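Local coordinates for protein iron superoxide dismutase (Trypanosoma cruzi, PDB 2GPC) that probably catalyses the dismutation of superoxide to oxygen and hydrogen peroxide at an iron centre, as an iron-dependent member of the iron/manganese superoxide dismutase family, at residues L26-D29 / K30-G34; T51-I54 / E55-I58; A106-K109 / E110-N114; W187-V190 / E191-L194. All coordinates share one frame; numbering follows the deposited sequence. Where two conformers were deposited one is given.

Interaction 1 of 4, residues L26-D29 / K30-G34; sequences LHYD and KHHQG. With FE2 (Fe (II) ion), chain C.
Leu-26 O is gripped by two backbone amides of the next turn, Lys-30 N at 3.0 Å and, more weakly, His-31 N at 3.3 Å. The fork marks a change from alpha-type to wider pi-type pairing in helix 21-44, part of the alpha-hairpin domain of the iron/manganese superoxide dismutases. Two bonds that span five residues follow: His-32 N meets His-27 O at 3.0 Å and Gln-33 N meets Tyr-28 O at 2.9 Å. This widened turn carries the iron ligand His-27, whose NE2 lies 2.1 Å from the metal. With CG anti to the backbone N (chi1 -162°), its imidazole swings out to the iron, where His-75, Asp-160, His-164 and a water complete the site. His-31 CB packs at the edge of the His-27 ring, 4.1 Å from CD2, and the two side chains cross at about a right angle. The His-31 ring in turn stacks on that of His-164, while its NE2 bonds Tyr-167 OH of the second subunit, which couples the metal site to the dimer interface. On another side of the helix the ring of Tyr-28 stands perpendicular to that of His-32, whose ND1 approaches Tyr-28 CD1 obliquely at 3.9 Å. Hydrogen bonds to Ile-72 O and Trp-79 NE1 fix the rotation of the His-32 ring, while Tyr-28 OH is held by Pro-5 O and Asp-29 OD1 by Tyr-11 OH. Gln-33 brings its amide NE2 near Tyr-28 CE2, the planes 80° apart. A water accepts weakly from that same NE2 and donates to Asp-29 OD1 at 2.7 Å.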
loop_
_atom_site.group_PDB
_atom_site.type_symbol
_atom_site.label_atom_id
_atom_site.label_comp_id
_atom_site.label_asym_id
_atom_site.label_seq_id
_atom_site.Cartn_x
_atom_site.Cartn_y
_atom_site.Cartn_z
ATOM N N LEU A 26 -13.897 -3.909 9.222
ATOM C CA LEU A 26 -13.374 -4.138 7.880
ATOM C C LEU A 26 -11.971 -4.719 7.960
ATOM O O LEU A 26 -11.655 -5.699 7.291
ATOM C CB LEU A 26 -13.360 -2.842 7.062
ATOM C CG LEU A 26 -14.721 -2.326 6.599
ATOM C CD1 LEU A 26 -14.565 -0.889 6.171
ATOM C CD2 LEU A 26 -15.315 -3.166 5.471
ATOM N N HIS A 27 -11.127 -4.115 8.787
ATOM C CA HIS A 27 -9.735 -4.547 8.897
ATOM C C HIS A 27 -9.639 -6.019 9.370
ATOM O O HIS A 27 -8.881 -6.800 8.800
ATOM C CB HIS A 27 -8.962 -3.568 9.797
ATOM C CG HIS A 27 -7.473 -3.633 9.657
ATOM N ND1 HIS A 27 -6.632 -2.888 10.455
ATOM C CD2 HIS A 27 -6.672 -4.336 8.816
ATOM C CE1 HIS A 27 -5.375 -3.132 10.116
ATOM N NE2 HIS A 27 -5.371 -4.008 9.125
ATOM N N TYR A 28 -10.463 -6.414 10.339
ATOM C CA TYR A 28 -10.419 -7.770 10.890
ATOM C C TYR A 28 -11.182 -8.777 10.026
ATOM O O TYR A 28 -10.641 -9.818 9.658
ATOM C CB TYR A 28 -10.976 -7.787 12.332
ATOM C CG TYR A 28 -10.860 -9.129 13.019
ATOM C CD1 TYR A 28 -9.696 -9.482 13.703
ATOM C CD2 TYR A 28 -11.900 -10.054 12.973
ATOM C CE1 TYR A 28 -9.570 -10.714 14.328
ATOM C CE2 TYR A 28 -11.789 -11.302 13.604
ATOM C CZ TYR A 28 -10.616 -11.626 14.277
ATOM O OH TYR A 28 -10.477 -12.852 14.905
ATOM N N ASP A 29 -12.439 -8.480 9.716
ATOM C CA ASP A 29 -13.301 -9.430 8.999
ATOM C C ASP A 29 -12.922 -9.580 7.524
ATOM O O ASP A 29 -13.019 -10.679 6.975
ATOM C CB ASP A 29 -14.788 -9.033 9.068
ATOM C CG ASP A 29 -15.434 -9.307 10.427
ATOM O OD1 ASP A 29 -14.858 -10.010 11.310
ATOM O OD2 ASP A 29 -16.562 -8.851 10.675
ATOM N N LYS A 30 -12.541 -8.484 6.872
ATOM C CA LYS A 30 -12.196 -8.546 5.451
ATOM C C LYS A 30 -10.711 -8.848 5.232
ATOM O O LYS A 30 -10.366 -9.849 4.579
ATOM C CB LYS A 30 -12.603 -7.267 4.716
ATOM C CG LYS A 30 -14.096 -6.913 4.787
ATOM C CD LYS A 30 -14.996 -8.060 4.311
ATOM C CE LYS A 30 -16.456 -7.633 4.238
ATOM N NZ LYS A 30 -17.316 -8.788 3.844
ATOM N N HIS A 31 -9.829 -8.010 5.770
ATOM C CA HIS A 31 -8.400 -8.177 5.519
ATOM C C HIS A 31 -7.817 -9.348 6.300
ATOM O O HIS A 31 -7.291 -10.268 5.699
ATOM C CB HIS A 31 -7.619 -6.866 5.767
ATOM C CG HIS A 31 -8.000 -5.770 4.827
ATOM N ND1 HIS A 31 -7.501 -5.690 3.545
ATOM C CD2 HIS A 31 -8.870 -4.741 4.956
ATOM C CE1 HIS A 31 -8.046 -4.659 2.927
ATOM N NE2 HIS A 31 -8.882 -4.065 3.758
ATOM N N HIS A 32 -7.943 -9.343 7.622
ATOM C CA HIS A 32 -7.271 -10.350 8.439
ATOM C C HIS A 32 -7.848 -11.745 8.187
ATOM O O HIS A 32 -7.103 -12.688 7.908
ATOM C CB HIS A 32 -7.342 -9.982 9.917
ATOM C CG HIS A 32 -6.320 -10.676 10.769
ATOM N ND1 HIS A 32 -6.290 -10.544 12.140
ATOM C CD2 HIS A 32 -5.291 -11.498 10.449
ATOM C CE1 HIS A 32 -5.292 -11.260 12.630
ATOM N NE2 HIS A 32 -4.669 -11.849 11.624
ATOM N N GLN A 33 -9.172 -11.872 8.245
ATOM C CA GLN A 33 -9.807 -13.170 8.003
ATOM C C GLN A 33 -9.647 -13.614 6.565
ATOM O O GLN A 33 -9.597 -14.812 6.295
ATOM C CB GLN A 33 -11.285 -13.168 8.396
ATOM C CG GLN A 33 -11.486 -13.136 9.911
ATOM C CD GLN A 33 -11.438 -14.504 10.582
ATOM O OE1 GLN A 33 -10.843 -15.465 10.058
ATOM N NE2 GLN A 33 -12.045 -14.589 11.767
ATOM N N GLY A 34 -9.570 -12.653 5.653
ATOM C CA GLY A 34 -9.364 -12.934 4.244
ATOM C C GLY A 34 -8.040 -13.636 4.012
ATOM O O GLY A 34 -7.969 -14.555 3.198
HETATM FE FE FE2 C . -3.727 -4.514 7.847
HETATM O O HOH W 1 -14.286 -12.649 11.290
HETATM O O HOH W 2 -1.769 -4.782 6.733
#

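Interaction 2 of 4, residues T51-I54 / E55-I58; sequences TKSI and EEII
Ser-53 and Glu-56 exchange hydrogen bonds where helix 54-60 begins, with a compact apolar cluster on one side and a watery edge on the other. The tight part consists of aliphatic carbons. Ile-54 CG2 touches Ile-58 CD1 at 3.7 Å, the two side chains crossing obliquely one turn apart, and Lys-52 CB rests on Ile-57 CG1 at the same 3.7 Å. Ile-57 and Ile-58 are buried: both lean on Ala-69 of helix 63-80, Ile-58 adds Phe-66 and Phe-73, and Phe-2 meets Ile-54 and Ile-57. Backbone bonds from Ile-57 N to Ser-53 O, 3.0 Å, and from Ile-58 N to Ile-54 O tie the turn beneath them.

The polar side is looser. One water lies 2.7 Å from Ser-53 OG and donates only weakly to Glu-56 OE2, at 3.3 Å. Glu-56 has a second conformer, so the bonds of its carboxylate hold for one of the two and are less certain than the amide bond to Ser-53 OG. Beyond CB the extended chain of Lys-52 carries NZ to a salt bridge with Glu-61 and a hydrogen bond with Thr-60.

Between these two sides, Ser-53 OG stands between its own backbone N and carbonyl carbon (chi1 69°), a position from which it accepts Glu-56 N at 3.1 Å. In return Ser-53 N donates to Glu-56 OE1 at 3.0 Å, nearly straight at 164°, reaching the oxygen from above the carboxylate plane. The serine hydroxyl caps one amide of the first turn and the glutamate takes the N-cap amide, the reciprocal pattern of a capping box with Ser-53 as the N-cap.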
loop_
_atom_site.group_PDB
_atom_site.type_symbol
_atom_site.label_atom_id
_atom_site.label_comp_id
_atom_site.label_asym_id
_atom_site.label_seq_id
_atom_site.Cartn_x
_atom_site.Cartn_y
_atom_site.Cartn_z
ATOM N N THR A 51 0.696 -29.180 7.559
ATOM C CA THR A 51 1.402 -29.557 8.791
ATOM C C THR A 51 2.326 -28.470 9.364
ATOM O O THR A 51 2.927 -28.656 10.421
ATOM C CB THR A 51 2.242 -30.807 8.525
ATOM O OG1 THR A 51 3.027 -30.626 7.330
ATOM C CG2 THR A 51 1.342 -32.005 8.234
ATOM N N LYS A 52 2.473 -27.354 8.659
ATOM C CA LYS A 52 3.282 -26.239 9.147
ATOM C C LYS A 52 2.431 -25.262 9.949
ATOM O O LYS A 52 1.268 -25.041 9.634
ATOM C CB LYS A 52 3.935 -25.505 7.973
ATOM C CG LYS A 52 4.889 -26.367 7.159
ATOM C CD LYS A 52 5.865 -25.507 6.385
ATOM C CE LYS A 52 6.863 -26.345 5.627
ATOM N NZ LYS A 52 7.680 -25.517 4.717
ATOM N N SER A 53 3.007 -24.691 11.000
ATOM C CA SER A 53 2.368 -23.603 11.734
ATOM C C SER A 53 2.548 -22.302 10.953
ATOM O O SER A 53 3.300 -22.248 9.985
ATOM C CB SER A 53 2.976 -23.459 13.137
ATOM O OG SER A 53 4.306 -22.975 13.068
ATOM N N ILE A 54 1.854 -21.252 11.378
ATOM C CA ILE A 54 2.022 -19.931 10.777
ATOM C C ILE A 54 3.486 -19.529 10.838
ATOM O O ILE A 54 4.050 -19.090 9.838
ATOM C CB ILE A 54 1.135 -18.882 11.505
ATOM C CG1 ILE A 54 -0.349 -19.147 11.223
ATOM C CG2 ILE A 54 1.499 -17.443 11.096
ATOM C CD1 ILE A 54 -0.741 -19.019 9.761
ATOM N N GLU A 55 4.104 -19.696 12.004
ATOM C CA GLU A 55 5.500 -19.295 12.193
ATOM C C GLU A 55 6.449 -20.121 11.327
ATOM O O GLU A 55 7.392 -19.578 10.763
ATOM C CB GLU A 55 5.893 -19.359 13.672
ATOM C CG GLU A 55 5.316 -18.213 14.500
ATOM C CD GLU A 55 5.863 -18.152 15.924
ATOM O OE1 GLU A 55 6.973 -18.671 16.178
ATOM O OE2 GLU A 55 5.177 -17.577 16.801
ATOM N N GLU A 56 6.168 -21.417 11.183
ATOM C CA GLU A 56 7.003 -22.304 10.380
ATOM C C GLU A 56 6.967 -21.850 8.925
ATOM O O GLU A 56 7.985 -21.843 8.241
ATOM C CB GLU A 56 6.534 -23.766 10.517
ATOM C CG GLU A 56 7.262 -24.546 11.611
ATOM C CD GLU A 56 6.407 -25.570 12.348
ATOM O OE1 GLU A 56 5.470 -26.162 11.760
ATOM O OE2 GLU A 56 6.702 -25.809 13.538
ATOM N N ILE A 57 5.776 -21.471 8.459
ATOM C CA ILE A 57 5.604 -20.976 7.103
ATOM C C ILE A 57 6.389 -19.672 6.872
ATOM O O ILE A 57 7.018 -19.487 5.822
ATOM C CB ILE A 57 4.096 -20.753 6.775
ATOM C CG1 ILE A 57 3.338 -22.083 6.707
ATOM C CG2 ILE A 57 3.954 -20.018 5.455
ATOM C CD1 ILE A 57 1.821 -21.933 6.685
ATOM N N ILE A 58 6.328 -18.759 7.830
ATOM C CA ILE A 58 7.019 -17.480 7.707
ATOM C C ILE A 58 8.546 -17.703 7.583
ATOM O O ILE A 58 9.230 -17.007 6.832
ATOM C CB ILE A 58 6.664 -16.563 8.912
ATOM C CG1 ILE A 58 5.191 -16.137 8.847
ATOM C CG2 ILE A 58 7.540 -15.309 8.932
ATOM C CD1 ILE A 58 4.616 -15.629 10.144
HETATM O O HOH W 3 5.952 -23.019 15.213
#

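Interaction 3 of 4, residues A106-K109 / E110-N114; sequences AKFK and EEFTN
Four consecutive i+4 amide-to-carbonyl bonds run from Ala-106 to Thr-113 within helix 105-118, and the one from Phe-112 N to Phe-108 O, 2.9 Å, is nearly straight at 170°. The last carbonyl of the set is doubly held. Lys-109 O receives Thr-113 N at 2.9 Å and Thr-113 OG1 at 2.7 Å, the two donors arriving from opposite faces of the carbonyl plane. With OG1 beside its own backbone N (chi1 -63°), the threonine hydroxyl can turn back over this carbonyl, and it also hydrogen-bonds Trp-182 NE1, of an indole that meets the Lys-109 side chain in a cation-pi contact. Along the buried side, Phe-108 and Phe-112 lie side by side and point the same way, Phe-108 CE1 coming 4.1 Å from Phe-112 CB. Their rings are oblique, with centroids 6.0 Å apart and planes at 50°. Both pack on Val-138 of the antiparallel sheet; Phe-108 also meets Leu-127 of the sheet and Ile-98 of helix 92-102, and Phe-112 meets Ala-125 of the sheet. On the exposed side Asn-114 ND2 donates to Glu-110 OE2 at 3.1 Å from above the carboxylate plane. The helix is thus amphipathic: aromatic carbon seats it on the sheet of the C-terminal domain, whereas the threonine hydroxyl, gripping Lys-109 O on one hand and Trp-182 NE1 on the other, links its backbone to helix 174-184.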
loop_
_atom_site.group_PDB
_atom_site.type_symbol
_atom_site.label_atom_id
_atom_site.label_comp_id
_atom_site.label_asym_id
_atom_site.label_seq_id
_atom_site.Cartn_x
_atom_site.Cartn_y
_atom_site.Cartn_z
ATOM N N ALA A 106 10.815 10.033 24.837
ATOM C CA ALA A 106 10.516 11.061 23.839
ATOM C C ALA A 106 11.325 10.813 22.570
ATOM O O ALA A 106 10.825 10.988 21.470
ATOM C CB ALA A 106 10.804 12.481 24.396
ATOM N N LYS A 107 12.575 10.388 22.731
ATOM C CA LYS A 107 13.434 10.118 21.583
ATOM C C LYS A 107 12.989 8.843 20.834
ATOM O O LYS A 107 12.980 8.816 19.604
ATOM C CB LYS A 107 14.902 10.024 22.020
ATOM C CG LYS A 107 15.571 11.391 22.237
ATOM C CD LYS A 107 16.937 11.241 22.887
ATOM C CE LYS A 107 17.697 12.573 22.935
ATOM N NZ LYS A 107 18.827 12.528 23.924
ATOM N N PHE A 108 12.629 7.805 21.581
ATOM C CA PHE A 108 12.054 6.589 21.009
ATOM C C PHE A 108 10.798 6.946 20.214
ATOM O O PHE A 108 10.649 6.538 19.067
ATOM C CB PHE A 108 11.675 5.571 22.094
ATOM C CG PHE A 108 10.586 4.615 21.667
ATOM C CD1 PHE A 108 10.843 3.629 20.717
ATOM C CD2 PHE A 108 9.300 4.732 22.172
ATOM C CE1 PHE A 108 9.823 2.766 20.290
ATOM C CE2 PHE A 108 8.288 3.876 21.754
ATOM C CZ PHE A 108 8.555 2.892 20.821
ATOM N N LYS A 109 9.913 7.717 20.828
ATOM C CA LYS A 109 8.619 8.023 20.241
ATOM C C LYS A 109 8.797 8.806 18.939
ATOM O O LYS A 109 8.109 8.532 17.956
ATOM C CB LYS A 109 7.748 8.786 21.246
ATOM C CG LYS A 109 6.487 9.372 20.662
ATOM C CD LYS A 109 5.557 9.917 21.732
ATOM C CE LYS A 109 4.297 10.462 21.097
ATOM N NZ LYS A 109 3.336 10.988 22.091
ATOM N N GLU A 110 9.729 9.761 18.932
ATOM C CA GLU A 110 10.031 10.515 17.727
ATOM C C GLU A 110 10.537 9.590 16.609
ATOM O O GLU A 110 10.125 9.730 15.461
ATOM C CB GLU A 110 11.047 11.637 18.005
ATOM C CG GLU A 110 11.510 12.405 16.762
ATOM C CD GLU A 110 10.490 13.426 16.253
ATOM O OE1 GLU A 110 9.343 13.462 16.763
ATOM O OE2 GLU A 110 10.840 14.209 15.334
ATOM N N GLU A 111 11.424 8.654 16.936
ATOM C CA GLU A 111 11.995 7.770 15.923
ATOM C C GLU A 111 10.929 6.820 15.348
ATOM O O GLU A 111 10.845 6.652 14.142
ATOM C CB GLU A 111 13.182 6.995 16.492
ATOM C CG GLU A 111 13.898 6.108 15.483
ATOM C CD GLU A 111 15.129 5.425 16.055
ATOM O OE1 GLU A 111 15.587 5.801 17.160
ATOM O OE2 GLU A 111 15.655 4.514 15.383
ATOM N N PHE A 112 10.105 6.232 16.209
ATOM C CA PHE A 112 9.048 5.324 15.764
ATOM C C PHE A 112 8.005 6.068 14.926
ATOM O O PHE A 112 7.630 5.595 13.854
ATOM C CB PHE A 112 8.407 4.617 16.973
ATOM C CG PHE A 112 7.370 3.583 16.610
ATOM C CD1 PHE A 112 6.092 3.964 16.226
ATOM C CD2 PHE A 112 7.667 2.222 16.673
ATOM C CE1 PHE A 112 5.120 3.004 15.901
ATOM C CE2 PHE A 112 6.705 1.262 16.345
ATOM C CZ PHE A 112 5.425 1.658 15.971
ATOM N N THR A 113 7.570 7.234 15.405
ATOM C CA THR A 113 6.619 8.093 14.684
ATOM C C THR A 113 7.099 8.410 13.280
ATOM O O THR A 113 6.376 8.208 12.319
ATOM C CB THR A 113 6.401 9.418 15.434
ATOM O OG1 THR A 113 5.818 9.168 16.718
ATOM C CG2 THR A 113 5.384 10.319 14.722
ATOM N N ASN A 114 8.322 8.893 13.162
ATOM C CA ASN A 114 8.838 9.290 11.856
ATOM C C ASN A 114 8.974 8.110 10.888
ATOM O O ASN A 114 8.680 8.248 9.700
ATOM C CB ASN A 114 10.143 10.066 12.018
ATOM C CG ASN A 114 9.920 11.428 12.683
ATOM O OD1 ASN A 114 8.798 11.962 12.687
ATOM N ND2 ASN A 114 10.983 11.995 13.240
#

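Interaction 4 of 4, residues W187-V190 / E191-L194; sequences WKNV and ERQL
Lys-188 and Arg-192 are joined twice, by the helical bond from Arg-192 N to Lys-188 O, 3.1 Å, and by a water between their charged ends. That water accepts from Lys-188 NZ at 2.7 Å and from Arg-192 NH2 at 3.0 Å, lying at the edge of the guanidinium and in its plane. Nearby, NZ of Lys-188 and NH1 of Arg-192 come within 4.3 Å of each other, like charges that probably repel somewhat. A bend at chi3 (-69°) folds the arginine back along the helix, which places Lys-188 O over the centre of one guanidinium face, 3.8 Å above the plane. A second water donates to Glu-191 OE1 at 2.7 Å and weakly to Trp-187 O, the carbonyl that also accepts Glu-191 N. These bonds belong to helix 187-193, the closing helix of the C-terminal domain, and its pattern frays at the chain end. Gln-193 N donates to Asn-189 O at 3.2 Å and weakly to Val-190 O; Leu-194 N reaches Val-190 O in another weak bond. The Gln-193 side chain curls back so that its NE2 also donates weakly to Asn-189 O. Just beyond, the terminal carboxylate is anchored, Leu-194 OXT forming a salt bridge with Lys-154 NZ. Farther out the packing turns apolar: the Leu-194 side chain touches Val-94 of helix 92-102 and Leu-156 of strand 153-160, Val-190 covers Leu-156 and Leu-157, and Trp-187, its NE1 hydrogen-bonded to Gly-88 O, lies against Val-94 and Pro-90.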
loop_
_atom_site.group_PDB
_atom_site.type_symbol
_atom_site.label_atom_id
_atom_site.label_comp_id
_atom_site.label_asym_id
_atom_site.label_seq_id
_atom_site.Cartn_x
_atom_site.Cartn_y
_atom_site.Cartn_z
ATOM N N TRP A 187 1.340 -1.336 26.542
ATOM C CA TRP A 187 2.644 -1.555 27.183
ATOM C C TRP A 187 2.698 -2.880 27.948
ATOM O O TRP A 187 3.767 -3.450 28.100
ATOM C CB TRP A 187 3.016 -0.382 28.101
ATOM C CG TRP A 187 3.142 0.885 27.338
ATOM C CD1 TRP A 187 2.352 1.982 27.447
ATOM C CD2 TRP A 187 4.068 1.162 26.276
ATOM N NE1 TRP A 187 2.748 2.945 26.550
ATOM C CE2 TRP A 187 3.802 2.468 25.817
ATOM C CE3 TRP A 187 5.121 0.452 25.692
ATOM C CZ2 TRP A 187 4.538 3.071 24.795
ATOM C CZ3 TRP A 187 5.847 1.046 24.673
ATOM C CH2 TRP A 187 5.556 2.342 24.238
ATOM N N LYS A 188 1.552 -3.366 28.419
ATOM C CA LYS A 188 1.505 -4.670 29.090
ATOM C C LYS A 188 1.951 -5.783 28.134
ATOM O O LYS A 188 2.727 -6.673 28.512
ATOM C CB LYS A 188 0.102 -4.958 29.637
ATOM C CG LYS A 188 -0.307 -4.048 30.793
ATOM C CD LYS A 188 -1.817 -3.956 30.981
ATOM C CE LYS A 188 -2.465 -5.316 31.222
ATOM N NZ LYS A 188 -3.301 -5.766 30.061
ATOM N N ASN A 189 1.479 -5.726 26.889
ATOM C CA ASN A 189 1.907 -6.697 25.884
ATOM C C ASN A 189 3.385 -6.579 25.543
ATOM O O ASN A 189 4.071 -7.586 25.415
ATOM C CB ASN A 189 1.080 -6.589 24.605
ATOM C CG ASN A 189 1.220 -7.819 23.723
ATOM O OD1 ASN A 189 1.776 -7.755 22.621
ATOM N ND2 ASN A 189 0.704 -8.941 24.198
ATOM N N VAL A 190 3.879 -5.351 25.419
ATOM C CA VAL A 190 5.295 -5.116 25.166
ATOM C C VAL A 190 6.146 -5.771 26.269
ATOM O O VAL A 190 7.116 -6.470 25.979
ATOM C CB VAL A 190 5.619 -3.598 25.051
ATOM C CG1 VAL A 190 7.113 -3.363 24.849
ATOM C CG2 VAL A 190 4.822 -2.954 23.912
ATOM N N GLU A 191 5.757 -5.568 27.522
ATOM C CA GLU A 191 6.479 -6.146 28.647
ATOM C C GLU A 191 6.520 -7.673 28.566
ATOM O O GLU A 191 7.544 -8.269 28.847
ATOM C CB GLU A 191 5.853 -5.717 29.970
ATOM C CG GLU A 191 6.651 -6.156 31.185
ATOM C CD GLU A 191 6.126 -5.575 32.485
ATOM O OE1 GLU A 191 5.166 -4.784 32.453
ATOM O OE2 GLU A 191 6.676 -5.919 33.553
ATOM N N ARG A 192 5.407 -8.287 28.170
ATOM C CA ARG A 192 5.323 -9.743 27.991
ATOM C C ARG A 192 6.271 -10.302 26.926
ATOM O O ARG A 192 6.688 -11.460 27.008
ATOM C CB ARG A 192 3.893 -10.139 27.619
ATOM C CG ARG A 192 2.929 -10.206 28.806
ATOM C CD ARG A 192 1.569 -10.816 28.447
ATOM N NE ARG A 192 0.792 -9.946 27.560
ATOM C CZ ARG A 192 -0.196 -9.124 27.943
ATOM N NH1 ARG A 192 -0.577 -9.029 29.213
ATOM N NH2 ARG A 192 -0.826 -8.390 27.032
ATOM N N GLN A 193 6.585 -9.495 25.919
ATOM C CA GLN A 193 7.476 -9.914 24.829
ATOM C C GLN A 193 8.975 -9.752 25.117
ATOM O O GLN A 193 9.795 -10.267 24.358
ATOM C CB GLN A 193 7.170 -9.124 23.552
ATOM C CG GLN A 193 5.709 -9.076 23.146
ATOM C CD GLN A 193 5.038 -10.424 23.154
ATOM O OE1 GLN A 193 5.562 -11.381 22.582
ATOM N NE2 GLN A 193 3.867 -10.507 23.791
ATOM N N LEU A 194 9.331 -9.001 26.159
ATOM C CA LEU A 194 10.740 -8.715 26.474
ATOM C C LEU A 194 11.574 -9.976 26.665
ATOM O O LEU A 194 11.115 -10.925 27.308
ATOM C CB LEU A 194 10.864 -7.870 27.742
ATOM C CG LEU A 194 10.571 -6.379 27.647
ATOM C CD1 LEU A 194 10.773 -5.743 29.001
ATOM C CD2 LEU A 194 11.454 -5.711 26.605
ATOM O OXT LEU A 194 12.712 -9.992 26.179
HETATM O O HOH W 4 4.646 -2.372 31.262
HETATM O O HOH W 5 -3.341 -6.784 27.517
#

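In the fold
All four interactions are local helix contacts that join buried and surface parts. Interactions 1 and 2 belong to the alpha-hairpin domain, on successive helices; interaction 1 buries His-27, Tyr-28 and His-32 and reaches the second subunit, whereas interaction 2 starts a helix and buries Ile-57 and Ile-58. Interactions 3 and 4 lie in the C-terminal domain and flank the same antiparallel sheet, at strands 123-130 and 135-142 for the former and 153-160 for the latter. They alone touch, Phe-108 CE2 meeting Trp-187 CH2 at 4.0 Å. Interaction 3 buries Phe-108 and Phe-112, interaction 4 Val-190, and both have exposed charged rims, water-bridged in interaction 4.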